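Local coordinates for protein aspartate aminotransferase (Thermotoga maritima, PDB 1O4S) that catalyses the pyridoxal-phosphate-dependent transfer of an amino group from L-aspartate to 2-oxoglutarate, giving oxaloacetate and L-glutamate, at residues 111-115 and 135-141. Sequence-based numbering, arbitrary orientation.
Sequences KQALF and WVSYIPQ. With PLP (pyridoxal-5'-phosphate), chain M; SO4 (sulfate ion), chain K.
Lys111, Trp135 and Tyr138 line the pyridoxal-phosphate pocket where the start of helix 109-121 packs on the turn leading into helix 138-144. The broad indole of Trp135 suits covering a pyridine ring, cofactor C2 sitting 3.6 Å above its plane, while CB of Ser137 backs the opposite face. At its edge NE1 bonds weakly to sulfate O2 (3.2 Å); this ion, also held by Asn185 and Arg365, lies among residues thought to bind L-aspartate and may mark a substrate carboxylate's place. With an alanine at Trp135, the pyridine face would probably be left bare and the sulfate would lose the indole N-H. Lysine is long enough to pass the indole, CE of Lys111 3.7 Å from CH2 of Trp135, and its turn at chi3 (-103°) brings NZ to OG of Ser137 (3.0 Å). Branched Leu114 touches both aromatic rings through CD1, meeting the edge of Tyr138 at CE1 (3.7 Å); the Tyr138 hydroxyl bonds Asp213. NE2 of Gln141 hydrogen-bonds O of His274 of the second subunit and, weakly (128°), O of Lys111; its buried OE1 has no partner. Because Lys111 N binds phosphate O3P (3.0 Å) while NZ also reaches O of Ser273 of the second subunit, one residue ties cofactor site to dimer interface.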
loop_
_atom_site.group_PDB
_atom_site.type_symbol
_atom_site.label_atom_id
_atom_site.label_comp_id
_atom_site.label_asym_id
_atom_site.label_seq_id
_atom_site.Cartn_x
_atom_site.Cartn_y
_atom_site.Cartn_z
ATOM N N LYS B 111 -4.717 -3.338 -7.574
ATOM C CA LYS B 111 -5.614 -2.935 -6.511
ATOM C C LYS B 111 -5.292 -1.526 -5.968
ATOM O O LYS B 111 -6.195 -0.719 -5.791
ATOM C CB LYS B 111 -5.652 -3.961 -5.404
ATOM C CG LYS B 111 -6.785 -3.718 -4.444
ATOM C CD LYS B 111 -6.826 -4.730 -3.298
ATOM C CE LYS B 111 -7.890 -5.750 -3.516
ATOM N NZ LYS B 111 -8.291 -6.498 -2.270
ATOM N N GLN B 112 -4.025 -1.236 -5.703
ATOM C CA GLN B 112 -3.648 0.080 -5.258
ATOM C C GLN B 112 -3.726 1.092 -6.400
ATOM O O GLN B 112 -4.009 2.249 -6.143
ATOM C CB GLN B 112 -2.252 0.072 -4.591
ATOM C CG GLN B 112 -1.930 1.413 -3.872
ATOM C CD GLN B 112 -0.497 1.544 -3.343
ATOM O OE1 GLN B 112 0.432 0.859 -3.795
ATOM N NE2 GLN B 112 -0.323 2.439 -2.375
ATOM N N ALA B 113 -3.538 0.689 -7.656
ATOM C CA ALA B 113 -3.751 1.626 -8.747
ATOM C C ALA B 113 -5.190 2.091 -8.737
ATOM O O ALA B 113 -5.454 3.294 -8.895
ATOM C CB ALA B 113 -3.403 1.045 -10.057
ATOM N N LEU B 114 -6.124 1.163 -8.517
ATOM C CA LEU B 114 -7.539 1.493 -8.438
ATOM C C LEU B 114 -7.808 2.439 -7.251
ATOM O O LEU B 114 -8.422 3.465 -7.399
ATOM C CB LEU B 114 -8.380 0.210 -8.331
ATOM C CG LEU B 114 -8.460 -0.678 -9.605
ATOM C CD1 LEU B 114 -8.605 -2.222 -9.354
ATOM C CD2 LEU B 114 -9.622 -0.177 -10.546
ATOM N N PHE B 115 -7.334 2.083 -6.066
ATOM C CA PHE B 115 -7.564 2.894 -4.897
ATOM C C PHE B 115 -7.024 4.322 -5.076
ATOM O O PHE B 115 -7.712 5.307 -4.762
ATOM C CB PHE B 115 -6.931 2.241 -3.673
ATOM C CG PHE B 115 -7.107 3.037 -2.428
ATOM C CD1 PHE B 115 -6.024 3.617 -1.796
ATOM C CD2 PHE B 115 -8.372 3.224 -1.885
ATOM C CE1 PHE B 115 -6.189 4.399 -0.643
ATOM C CE2 PHE B 115 -8.532 4.017 -0.736
ATOM C CZ PHE B 115 -7.427 4.581 -0.114
ATOM N N TRP B 135 -16.685 -7.087 -9.276
ATOM C CA TRP B 135 -15.608 -7.542 -8.392
ATOM C C TRP B 135 -15.723 -6.922 -6.976
ATOM O O TRP B 135 -16.123 -5.769 -6.797
ATOM C CB TRP B 135 -14.238 -7.220 -9.008
ATOM C CG TRP B 135 -13.083 -7.743 -8.231
ATOM C CD1 TRP B 135 -12.908 -9.028 -7.758
ATOM C CD2 TRP B 135 -11.909 -7.018 -7.849
ATOM N NE1 TRP B 135 -11.703 -9.124 -7.102
ATOM C CE2 TRP B 135 -11.064 -7.911 -7.151
ATOM C CE3 TRP B 135 -11.477 -5.700 -8.026
ATOM C CZ2 TRP B 135 -9.813 -7.526 -6.631
ATOM C CZ3 TRP B 135 -10.196 -5.312 -7.490
ATOM C CH2 TRP B 135 -9.398 -6.226 -6.820
ATOM N N VAL B 136 -15.342 -7.712 -5.986
ATOM C CA VAL B 136 -15.611 -7.394 -4.591
ATOM C C VAL B 136 -14.925 -6.173 -3.990
ATOM O O VAL B 136 -15.347 -5.720 -2.932
ATOM C CB VAL B 136 -15.334 -8.608 -3.680
ATOM C CG1 VAL B 136 -16.277 -9.735 -4.018
ATOM C CG2 VAL B 136 -13.876 -9.079 -3.799
ATOM N N SER B 137 -13.903 -5.623 -4.633
ATOM C CA SER B 137 -13.081 -4.608 -3.961
ATOM C C SER B 137 -13.372 -3.182 -4.383
ATOM O O SER B 137 -13.035 -2.229 -3.682
ATOM C CB SER B 137 -11.578 -4.915 -4.163
ATOM O OG SER B 137 -11.054 -5.623 -3.036
ATOM N N TYR B 138 -14.014 -3.023 -5.531
ATOM C CA TYR B 138 -14.237 -1.704 -6.086
ATOM C C TYR B 138 -15.051 -0.796 -5.146
ATOM O O TYR B 138 -14.711 0.388 -4.931
ATOM C CB TYR B 138 -14.976 -1.820 -7.424
ATOM C CG TYR B 138 -14.236 -2.466 -8.576
ATOM C CD1 TYR B 138 -12.875 -2.235 -8.799
ATOM C CD2 TYR B 138 -14.920 -3.275 -9.484
ATOM C CE1 TYR B 138 -12.236 -2.797 -9.885
ATOM C CE2 TYR B 138 -14.293 -3.845 -10.557
ATOM C CZ TYR B 138 -12.956 -3.594 -10.776
ATOM O OH TYR B 138 -12.343 -4.163 -11.872
ATOM N N ILE B 139 -16.150 -1.339 -4.636
ATOM C CA ILE B 139 -17.073 -0.578 -3.843
ATOM C C ILE B 139 -16.419 -0.199 -2.502
ATOM O O ILE B 139 -16.458 0.958 -2.123
ATOM C CB ILE B 139 -18.433 -1.349 -3.707
ATOM C CG1 ILE B 139 -19.167 -1.255 -5.060
ATOM C CG2 ILE B 139 -19.286 -0.785 -2.558
ATOM C CD1 ILE B 139 -20.452 -2.079 -5.181
ATOM N N PRO B 140 -15.827 -1.153 -1.791
ATOM C CA PRO B 140 -15.019 -0.806 -0.624
ATOM C C PRO B 140 -14.067 0.360 -0.897
ATOM O O PRO B 140 -14.048 1.273 -0.088
ATOM C CB PRO B 140 -14.286 -2.106 -0.337
ATOM C CG PRO B 140 -15.360 -3.142 -0.665
ATOM C CD PRO B 140 -15.927 -2.618 -1.952
ATOM N N GLN B 141 -13.380 0.362 -2.037
ATOM C CA GLN B 141 -12.385 1.402 -2.351
ATOM C C GLN B 141 -13.037 2.751 -2.563
ATOM O O GLN B 141 -12.576 3.784 -2.039
ATOM C CB GLN B 141 -11.566 1.023 -3.579
ATOM C CG GLN B 141 -10.642 -0.158 -3.386
ATOM C CD GLN B 141 -9.858 -0.502 -4.634
ATOM O OE1 GLN B 141 -10.287 -0.172 -5.734
ATOM N NE2 GLN B 141 -8.718 -1.161 -4.470
HETATM N N1 PLP M . -9.243 -6.325 -10.798
HETATM C C2 PLP M . -9.830 -7.574 -10.848
HETATM C C2A PLP M . -11.250 -7.606 -11.331
HETATM C C3 PLP M . -9.136 -8.722 -10.432
HETATM O O3 PLP M . -9.671 -9.823 -10.492
HETATM C C4 PLP M . -7.800 -8.620 -10.010
HETATM C C4A PLP M . -7.027 -9.885 -9.578
HETATM C C5 PLP M . -7.237 -7.320 -9.999
HETATM C C6 PLP M . -7.973 -6.202 -10.386
HETATM C C5A PLP M . -5.823 -6.971 -9.585
HETATM O O4P PLP M . -5.159 -7.520 -8.460
HETATM P P PLP M . -3.632 -7.177 -8.124
HETATM O O1P PLP M . -3.157 -8.495 -7.634
HETATM O O2P PLP M . -2.947 -6.677 -9.328
HETATM O O3P PLP M . -3.836 -6.195 -7.037
HETATM S S SO4 K . -11.364 -12.615 -6.280
HETATM O O1 SO4 K . -11.491 -12.515 -7.741
HETATM O O2 SO4 K . -12.501 -11.886 -5.708
HETATM O O3 SO4 K . -11.295 -13.999 -5.756
HETATM O O4 SO4 K . -10.095 -12.001 -5.926
#